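Local coordinates for protein methyl-coenzyme M reductase I beta subunit (PDB 1E6Y) that forms the beta subunit of methyl-coenzyme M reductase, the nickel F430 enzyme that releases methane from methyl-coenzyme M with coenzyme B as reductant, at residues Lys298-Ala303 with Cys344-Val349; Glu230-Leu235 with Arg383-Pro388; Lys39-Val44 with Asp414-Ile419. All coordinates share one frame; numbering follows the deposited sequence.

Contact 1. Residues Lys298-Ala303 with Cys344-Val349; sequences KWNACA and CDYGKV
N300 OD1 accepts the backbone N-H of D345 at 2.6 Å between OD1 and N. The bond is close to straight, 162° at the hydrogen, and the donor lies in the carbonyl plane of the amide. The same oxygen sits over one face of the Y346 ring, 3.9 Å above its plane and displaced toward the rim. Amide and ring planes stand 33° apart, and the tyrosine crosses the asparagine at about a right angle, with Y346 OH 3.4 Å from N300 CB. One turn further along the helix, A303 CB meets C344 CB at 3.6 Å, where the two backbones come closest.

The contact thus joins the first turns of helix 296-318 to the loop that leads into helix 348-358. In that loop D345 and Y346 both have left-handed backbone angles, and G347 is the N-cap residue of the helix. N300 holds CG anti to its own nitrogen (chi1 -175°), which carries the amide off the helix toward the loop. Replacing N300 by an alanine is likely to leave the D345 N-H without its acceptor and to open a gap beside the Y346 ring.

Further out, D345 is fixed by S382 and by a salt bridge to R383. Y346 OH hydrogen-bonds H232, and F242 of the gamma subunit meets the tyrosine ring edge-to-face. N332 accepts the N-H of C344.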
loop_
_atom_site.group_PDB
_atom_site.type_symbol
_atom_site.label_atom_id
_atom_site.label_comp_id
_atom_site.label_asym_id
_atom_site.label_seq_id
_atom_site.Cartn_x
_atom_site.Cartn_y
_atom_site.Cartn_z
ATOM N N LYS E 298 -2.004 -10.804 38.508
ATOM C CA LYS E 298 -0.765 -11.241 39.149
ATOM C C LYS E 298 -0.294 -12.596 38.636
ATOM O O LYS E 298 0.902 -12.812 38.449
ATOM C CB LYS E 298 -0.936 -11.307 40.664
ATOM C CG LYS E 298 -0.340 -10.124 41.390
ATOM C CD LYS E 298 0.066 -10.512 42.793
ATOM C CE LYS E 298 0.721 -9.356 43.496
ATOM N NZ LYS E 298 0.405 -9.385 44.944
ATOM N N TRP E 299 -1.233 -13.518 38.445
ATOM C CA TRP E 299 -0.913 -14.812 37.850
ATOM C C TRP E 299 -0.334 -14.614 36.453
ATOM O O TRP E 299 0.651 -15.253 36.084
ATOM C CB TRP E 299 -2.161 -15.702 37.774
ATOM C CG TRP E 299 -1.965 -16.904 36.895
ATOM C CD1 TRP E 299 -2.602 -17.169 35.715
ATOM C CD2 TRP E 299 -0.994 -17.943 37.069
ATOM N NE1 TRP E 299 -2.081 -18.302 35.138
ATOM C CE2 TRP E 299 -1.093 -18.800 35.948
ATOM C CE3 TRP E 299 -0.045 -18.232 38.060
ATOM C CZ2 TRP E 299 -0.280 -19.927 35.791
ATOM C CZ3 TRP E 299 0.766 -19.355 37.903
ATOM C CH2 TRP E 299 0.641 -20.188 36.775
ATOM N N ASN E 300 -0.954 -13.724 35.683
ATOM C CA ASN E 300 -0.455 -13.389 34.356
ATOM C C ASN E 300 0.985 -12.884 34.411
ATOM O O ASN E 300 1.816 -13.281 33.591
ATOM C CB ASN E 300 -1.350 -12.336 33.699
ATOM C CG ASN E 300 -0.940 -12.043 32.276
ATOM O OD1 ASN E 300 -1.104 -12.884 31.394
ATOM N ND2 ASN E 300 -0.317 -10.891 32.061
ATOM N N ALA E 301 1.288 -12.052 35.405
ATOM C CA ALA E 301 2.652 -11.572 35.620
ATOM C C ALA E 301 3.605 -12.717 35.986
ATOM O O ALA E 301 4.748 -12.746 35.529
ATOM C CB ALA E 301 2.667 -10.506 36.707
ATOM N N CYS E 302 3.117 -13.672 36.779
ATOM C CA CYS E 302 3.873 -14.882 37.101
ATOM C C CYS E 302 4.208 -15.673 35.840
ATOM O O CYS E 302 5.338 -16.127 35.666
ATOM C CB CYS E 302 3.077 -15.779 38.053
ATOM S SG CYS E 302 2.964 -15.180 39.748
ATOM N N ALA E 303 3.216 -15.842 34.970
ATOM C CA ALA E 303 3.416 -16.534 33.703
ATOM C C ALA E 303 4.357 -15.755 32.784
ATOM O O ALA E 303 5.152 -16.347 32.055
ATOM C CB ALA E 303 2.077 -16.765 33.016
ATOM N N CYS E 344 0.447 -17.116 29.848
ATOM C CA CYS E 344 0.654 -15.676 29.815
ATOM C C CYS E 344 -0.133 -15.015 28.687
ATOM O O CYS E 344 -0.177 -15.522 27.565
ATOM C CB CYS E 344 2.138 -15.349 29.664
ATOM S SG CYS E 344 2.482 -13.583 29.769
ATOM N N ASP E 345 -0.813 -13.924 29.025
ATOM C CA ASP E 345 -1.658 -13.185 28.091
ATOM C C ASP E 345 -2.821 -14.049 27.596
ATOM O O ASP E 345 -3.366 -13.819 26.514
ATOM C CB ASP E 345 -0.821 -12.675 26.908
ATOM C CG ASP E 345 -1.238 -11.287 26.440
ATOM O OD1 ASP E 345 -2.182 -10.698 27.002
ATOM O OD2 ASP E 345 -0.614 -10.782 25.491
ATOM N N TYR E 346 -3.183 -15.046 28.404
ATOM C CA TYR E 346 -4.365 -15.879 28.184
ATOM C C TYR E 346 -4.361 -16.556 26.817
ATOM O O TYR E 346 -5.393 -16.660 26.150
ATOM C CB TYR E 346 -5.636 -15.045 28.392
ATOM C CG TYR E 346 -5.552 -14.169 29.622
ATOM C CD1 TYR E 346 -5.310 -14.731 30.876
ATOM C CD2 TYR E 346 -5.523 -12.778 29.509
ATOM C CE1 TYR E 346 -5.023 -13.938 31.976
ATOM C CE2 TYR E 346 -5.241 -11.973 30.608
ATOM C CZ TYR E 346 -4.985 -12.561 31.837
ATOM O OH TYR E 346 -4.645 -11.781 32.918
ATOM N N GLY E 347 -3.194 -17.079 26.447
ATOM C CA GLY E 347 -3.048 -17.780 25.189
ATOM C C GLY E 347 -2.240 -17.017 24.157
ATOM O O GLY E 347 -1.706 -17.622 23.231
ATOM N N LYS E 348 -2.117 -15.702 24.322
ATOM C CA LYS E 348 -1.536 -14.864 23.275
ATOM C C LYS E 348 -0.016 -14.934 23.176
ATOM O O LYS E 348 0.541 -14.712 22.100
ATOM C CB LYS E 348 -1.984 -13.408 23.432
ATOM C CG LYS E 348 -3.484 -13.211 23.248
ATOM C CD LYS E 348 -3.803 -11.981 22.419
ATOM C CE LYS E 348 -3.783 -10.720 23.262
ATOM N NZ LYS E 348 -5.075 -10.493 23.965
ATOM N N VAL E 349 0.663 -15.251 24.276
ATOM C CA VAL E 349 2.098 -15.507 24.190
ATOM C C VAL E 349 2.340 -16.836 23.485
ATOM O O VAL E 349 3.169 -16.922 22.583
ATOM C CB VAL E 349 2.779 -15.520 25.579
ATOM C CG1 VAL E 349 4.234 -15.955 25.442
ATOM C CG2 VAL E 349 2.713 -14.132 26.207
#

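Contact 2. Residues Glu230-Leu235 with Arg383-Pro388; sequences ERHQLL and RGFAIP
The guanidinium of R383 has H232 and Q233 over one face: Q233 OE1 lies 4.0 Å above its plane, and H232 CE1 comes to 3.5 Å from R383 NH1. The imidazole and guanidinium planes are 36° apart, which rules out a parallel stack. The F385 ring has the carbonyl oxygen of its own segment's R383 centred over one face, while Q233 NE2 approaches F385 CZ obliquely at 3.5 Å.

Between these groups, the Q233 amide is used at both ends. NE2 donates to R383 O at 2.9 Å through a bent bond (133° at the hydrogen), and OE1 accepts from H232 ND1, also at 2.9 Å, the acceptor lying in the imidazole plane. A turn at chi2 (-51°) folds the glutamine chain back so that its amide reaches the neighbouring histidine. Q216, on helix 204-221, bonds both Q233 NE2 and R383 O, tying a third element to this junction of helix 228-241 with the loop before helix 387-395.

As ND1 donates to Q233, a neutral H232 would probably leave NE2 to accept from Y346 OH, though the histidine's charge is not seen; R383 finds its countercharge in D345, which probably eases its closeness to the imidazole.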
loop_
_atom_site.group_PDB
_atom_site.type_symbol
_atom_site.label_atom_id
_atom_site.label_comp_id
_atom_site.label_asym_id
_atom_site.label_seq_id
_atom_site.Cartn_x
_atom_site.Cartn_y
_atom_site.Cartn_z
ATOM N N GLU E 230 -4.462 -1.112 33.084
ATOM C CA GLU E 230 -3.223 -0.462 33.494
ATOM C C GLU E 230 -2.489 -1.282 34.549
ATOM O O GLU E 230 -1.309 -1.585 34.374
ATOM C CB GLU E 230 -3.459 0.959 34.017
ATOM C CG GLU E 230 -2.147 1.631 34.429
ATOM C CD GLU E 230 -2.265 3.111 34.731
ATOM O OE1 GLU E 230 -3.261 3.530 35.353
ATOM O OE2 GLU E 230 -1.311 3.847 34.403
ATOM N N ARG E 231 -3.177 -1.659 35.630
ATOM C CA ARG E 231 -2.553 -2.552 36.619
ATOM C C ARG E 231 -2.046 -3.826 35.944
ATOM O O ARG E 231 -0.947 -4.294 36.189
ATOM C CB ARG E 231 -3.559 -2.908 37.721
ATOM C CG ARG E 231 -3.052 -3.965 38.707
ATOM C CD ARG E 231 -4.123 -4.353 39.741
ATOM N NE ARG E 231 -3.461 -5.188 40.754
ATOM C CZ ARG E 231 -3.596 -6.501 40.922
ATOM N NH1 ARG E 231 -2.877 -7.095 41.875
ATOM N NH2 ARG E 231 -4.419 -7.236 40.182
ATOM N N HIS E 232 -2.867 -4.368 35.047
ATOM C CA HIS E 232 -2.531 -5.596 34.323
ATOM C C HIS E 232 -1.187 -5.505 33.596
ATOM O O HIS E 232 -0.322 -6.370 33.763
ATOM C CB HIS E 232 -3.640 -5.924 33.320
ATOM C CG HIS E 232 -3.509 -7.278 32.697
ATOM N ND1 HIS E 232 -2.824 -7.494 31.518
ATOM C CD2 HIS E 232 -3.989 -8.486 33.078
ATOM C CE1 HIS E 232 -2.891 -8.773 31.200
ATOM N NE2 HIS E 232 -3.594 -9.398 32.129
ATOM N N GLN E 233 -0.990 -4.432 32.834
ATOM C CA GLN E 233 0.237 -4.270 32.058
ATOM C C GLN E 233 1.441 -3.905 32.925
ATOM O O GLN E 233 2.556 -4.357 32.670
ATOM C CB GLN E 233 0.036 -3.218 30.963
ATOM C CG GLN E 233 -0.984 -3.627 29.901
ATOM C CD GLN E 233 -0.701 -5.002 29.321
ATOM O OE1 GLN E 233 -1.461 -5.944 29.536
ATOM N NE2 GLN E 233 0.407 -5.128 28.598
ATOM N N LEU E 234 1.196 -3.145 33.988
ATOM C CA LEU E 234 2.273 -2.683 34.858
ATOM C C LEU E 234 2.817 -3.782 35.767
ATOM O O LEU E 234 4.000 -3.778 36.099
ATOM C CB LEU E 234 1.807 -1.486 35.691
ATOM C CG LEU E 234 1.607 -0.197 34.890
ATOM C CD1 LEU E 234 1.154 0.919 35.810
ATOM C CD2 LEU E 234 2.901 0.180 34.190
ATOM N N LEU E 235 1.971 -4.741 36.138
ATOM C CA LEU E 235 2.447 -5.945 36.813
ATOM C C LEU E 235 3.367 -6.744 35.886
ATOM O O LEU E 235 4.427 -7.210 36.304
ATOM C CB LEU E 235 1.268 -6.813 37.261
ATOM C CG LEU E 235 0.512 -6.332 38.505
ATOM C CD1 LEU E 235 -0.774 -7.122 38.653
ATOM C CD2 LEU E 235 1.384 -6.486 39.743
ATOM N N ARG E 383 0.481 -8.687 24.230
ATOM C CA ARG E 383 0.576 -7.311 24.740
ATOM C C ARG E 383 1.893 -7.010 25.420
ATOM O O ARG E 383 1.953 -6.618 26.607
ATOM C CB ARG E 383 -0.644 -7.051 25.621
ATOM C CG ARG E 383 -1.964 -7.106 24.864
ATOM C CD ARG E 383 -3.138 -6.877 25.790
ATOM N NE ARG E 383 -3.333 -8.109 26.601
ATOM C CZ ARG E 383 -4.346 -8.155 27.456
ATOM N NH1 ARG E 383 -4.452 -9.318 28.129
ATOM N NH2 ARG E 383 -5.205 -7.184 27.693
ATOM N N GLY E 384 2.971 -7.180 24.660
ATOM C CA GLY E 384 4.289 -6.782 25.117
ATOM C C GLY E 384 5.061 -7.850 25.865
ATOM O O GLY E 384 6.189 -7.602 26.286
ATOM N N PHE E 385 4.489 -9.046 25.998
ATOM C CA PHE E 385 5.082 -10.078 26.852
ATOM C C PHE E 385 5.963 -11.071 26.095
ATOM O O PHE E 385 6.604 -11.928 26.708
ATOM C CB PHE E 385 3.985 -10.833 27.613
ATOM C CG PHE E 385 3.102 -9.947 28.449
ATOM C CD1 PHE E 385 1.722 -9.944 28.264
ATOM C CD2 PHE E 385 3.654 -9.081 29.392
ATOM C CE1 PHE E 385 0.901 -9.091 29.002
ATOM C CE2 PHE E 385 2.841 -8.222 30.136
ATOM C CZ PHE E 385 1.462 -8.227 29.939
ATOM N N ALA E 386 6.030 -10.932 24.772
ATOM C CA ALA E 386 6.768 -11.880 23.942
ATOM C C ALA E 386 8.113 -11.325 23.466
ATOM O O ALA E 386 9.150 -11.971 23.623
ATOM C CB ALA E 386 5.915 -12.297 22.743
ATOM N N ILE E 387 8.092 -10.118 22.909
ATOM C CA ILE E 387 9.279 -9.522 22.304
ATOM C C ILE E 387 10.463 -9.296 23.261
ATOM O O ILE E 387 11.617 -9.470 22.864
ATOM C CB ILE E 387 8.906 -8.202 21.571
ATOM C CG1 ILE E 387 8.131 -8.537 20.292
ATOM C CG2 ILE E 387 10.156 -7.387 21.228
ATOM C CD1 ILE E 387 8.927 -9.364 19.293
ATOM N N PRO E 388 10.198 -8.968 24.544
ATOM C CA PRO E 388 11.312 -8.879 25.496
ATOM C C PRO E 388 12.128 -10.169 25.617
ATOM O O PRO E 388 13.356 -10.124 25.715
ATOM C CB PRO E 388 10.624 -8.511 26.807
ATOM C CG PRO E 388 9.445 -7.720 26.368
ATOM C CD PRO E 388 8.956 -8.425 25.124
#

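Contact 3. Residues Lys39-Val44 with Asp414-Ile419; sequences KRSVAV and DVFGAI
S41 and A43 meet V415 and F416 in an apolar contact between a strand and the C-terminal end of a helix. The strand, 41-45, is an inner member of a four-stranded antiparallel sheet; the other partner is the last turn of helix 405-416. No hydrogen bond crosses between the two segments, and every touching residue is buried. The CB atoms of S41 and A43 point toward the helix, whereas those of V42 and V44 point away, the alternation of an extended strand.

A43 CB fits against both branches of V415, at 3.6 Å from CG2 and 3.7 Å from CG1. With CG1 anti to the valine nitrogen (chi1 173°) and CG2 beside it, the two methyl groups straddle the alanine methyl. Next to them, F416 lies along the strand: its CE2 is 3.4 Å from S41 CB, which meets the ring at its edge near the plane, and CE1 is 4.1 Å from A43 CB. CZ, between CE1 and CE2 in the ring, comes to 3.9 Å from V42 C. V415 CG1 also rests over one face of the F416 ring, so V415 touches both the alanine and the phenylalanine ring. The hydroxyl of S41 is bonded to D37 O, on helix 29-40, and to Q111, and not to helix 405-416.

A type I beta turn runs from F416 to I419, with I419 N 3.3 Å from F416 O. V415 also touches strand 107-111, which pairs with 41-45, and F416 leans on I174; V42 and V44, on the reverse side of the strand, pack against helix 125-141.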
loop_
_atom_site.group_PDB
_atom_site.type_symbol
_atom_site.label_atom_id
_atom_site.label_comp_id
_atom_site.label_asym_id
_atom_site.label_seq_id
_atom_site.Cartn_x
_atom_site.Cartn_y
_atom_site.Cartn_z
ATOM N N LYS E 39 13.273 9.000 20.438
ATOM C CA LYS E 39 12.593 9.802 19.429
ATOM C C LYS E 39 13.528 10.818 18.774
ATOM O O LYS E 39 13.506 10.983 17.554
ATOM C CB LYS E 39 11.392 10.531 20.038
ATOM C CG LYS E 39 10.232 9.618 20.415
ATOM C CD LYS E 39 9.107 10.398 21.078
ATOM C CE LYS E 39 8.399 11.311 20.090
ATOM N NZ LYS E 39 7.237 12.002 20.718
ATOM N N ARG E 40 14.373 11.471 19.571
ATOM C CA ARG E 40 15.098 12.643 19.064
ATOM C C ARG E 40 16.462 12.325 18.506
ATOM O O ARG E 40 17.166 13.223 18.017
ATOM C CB ARG E 40 15.219 13.670 20.207
ATOM C CG ARG E 40 16.304 13.322 21.219
ATOM C CD ARG E 40 16.182 14.210 22.455
ATOM N NE ARG E 40 17.189 13.976 23.469
ATOM C CZ ARG E 40 18.314 14.636 23.716
ATOM N NH1 ARG E 40 18.677 15.699 22.997
ATOM N NH2 ARG E 40 19.115 14.259 24.718
ATOM N N SER E 41 16.851 11.053 18.510
ATOM C CA SER E 41 18.217 10.682 18.131
ATOM C C SER E 41 18.314 9.823 16.873
ATOM O O SER E 41 17.504 8.921 16.660
ATOM C CB SER E 41 18.909 9.953 19.281
ATOM O OG SER E 41 18.880 10.720 20.469
ATOM N N VAL E 42 19.321 10.105 16.048
ATOM C CA VAL E 42 19.661 9.253 14.912
ATOM C C VAL E 42 21.168 9.040 14.800
ATOM O O VAL E 42 21.959 9.781 15.382
ATOM C CB VAL E 42 19.151 9.834 13.560
ATOM C CG1 VAL E 42 17.636 9.931 13.567
ATOM C CG2 VAL E 42 19.791 11.199 13.282
ATOM N N ALA E 43 21.550 7.987 14.086
ATOM C CA ALA E 43 22.941 7.725 13.747
ATOM C C ALA E 43 23.167 8.077 12.285
ATOM O O ALA E 43 22.292 7.867 11.443
ATOM C CB ALA E 43 23.270 6.257 13.986
ATOM N N VAL E 44 24.331 8.645 11.992
ATOM C CA VAL E 44 24.716 8.931 10.614
ATOM C C VAL E 44 26.040 8.247 10.310
ATOM O O VAL E 44 26.987 8.336 11.090
ATOM C CB VAL E 44 24.857 10.455 10.367
ATOM C CG1 VAL E 44 25.353 10.718 8.950
ATOM C CG2 VAL E 44 23.522 11.140 10.588
ATOM N N ASP E 414 26.847 0.714 18.082
ATOM C CA ASP E 414 27.992 1.616 18.187
ATOM C C ASP E 414 27.572 3.016 18.639
ATOM O O ASP E 414 28.216 3.619 19.500
ATOM C CB ASP E 414 28.715 1.717 16.837
ATOM C CG ASP E 414 29.386 0.412 16.425
ATOM O OD1 ASP E 414 29.747 -0.396 17.311
ATOM O OD2 ASP E 414 29.563 0.201 15.207
ATOM N N VAL E 415 26.447 3.489 18.111
ATOM C CA VAL E 415 26.018 4.865 18.324
ATOM C C VAL E 415 25.140 5.042 19.565
ATOM O O VAL E 415 25.225 6.069 20.236
ATOM C CB VAL E 415 25.284 5.406 17.070
ATOM C CG1 VAL E 415 24.677 6.766 17.349
ATOM C CG2 VAL E 415 26.258 5.501 15.902
ATOM N N PHE E 416 24.342 4.030 19.898
ATOM C CA PHE E 416 23.368 4.147 20.984
ATOM C C PHE E 416 23.718 3.314 22.216
ATOM O O PHE E 416 23.159 3.528 23.293
ATOM C CB PHE E 416 21.971 3.752 20.489
ATOM C CG PHE E 416 21.382 4.718 19.503
ATOM C CD1 PHE E 416 21.450 4.467 18.135
ATOM C CD2 PHE E 416 20.772 5.889 19.941
ATOM C CE1 PHE E 416 20.922 5.372 17.216
ATOM C CE2 PHE E 416 20.240 6.799 19.031
ATOM C CZ PHE E 416 20.315 6.540 17.665
ATOM N N GLY E 417 24.652 2.379 22.058
ATOM C CA GLY E 417 24.970 1.455 23.134
ATOM C C GLY E 417 25.723 2.061 24.306
ATOM O O GLY E 417 25.886 1.414 25.342
ATOM N N ALA E 418 26.179 3.300 24.148
ATOM C CA ALA E 418 26.948 3.974 25.188
ATOM C C ALA E 418 26.101 4.963 25.982
ATOM O O ALA E 418 26.609 5.642 26.874
ATOM C CB ALA E 418 28.153 4.683 24.576
ATOM N N ILE E 419 24.817 5.053 25.645
ATOM C CA ILE E 419 23.872 5.860 26.413
ATOM C C ILE E 419 23.466 5.118 27.692
ATOM O O ILE E 419 22.901 4.023 27.633
ATOM C CB ILE E 419 22.604 6.182 25.585
ATOM C CG1 ILE E 419 22.978 7.007 24.352
ATOM C CG2 ILE E 419 21.592 6.938 26.438
ATOM C CD1 ILE E 419 21.804 7.337 23.459
#

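Overall arrangement
Contacts 1 and 2 form one continuous buried region in the C-terminal domain, their centres about 9 Å apart. The Y346 OH to H232 NE2 pair (2.7 Å, a probable hydrogen bond) ties helix 228-241 to the loop before helix 348-358, and the D345 OD1 to R383 NE salt bridge (2.9 Å) ties that loop to the one before helix 387-395. Helix 296-318 joins in where N300 ND2 packs on H232 CE1. Contact 3 lies across the chain's centre, about 33 Å from contact 1 and about 26 Å from contact 2 between centres. In sequence, contact 3 encloses contact 2, which encloses contact 1. Contact 3 alone joins the N-terminal domain to the C-terminal one, bringing together residues more than 370 positions apart.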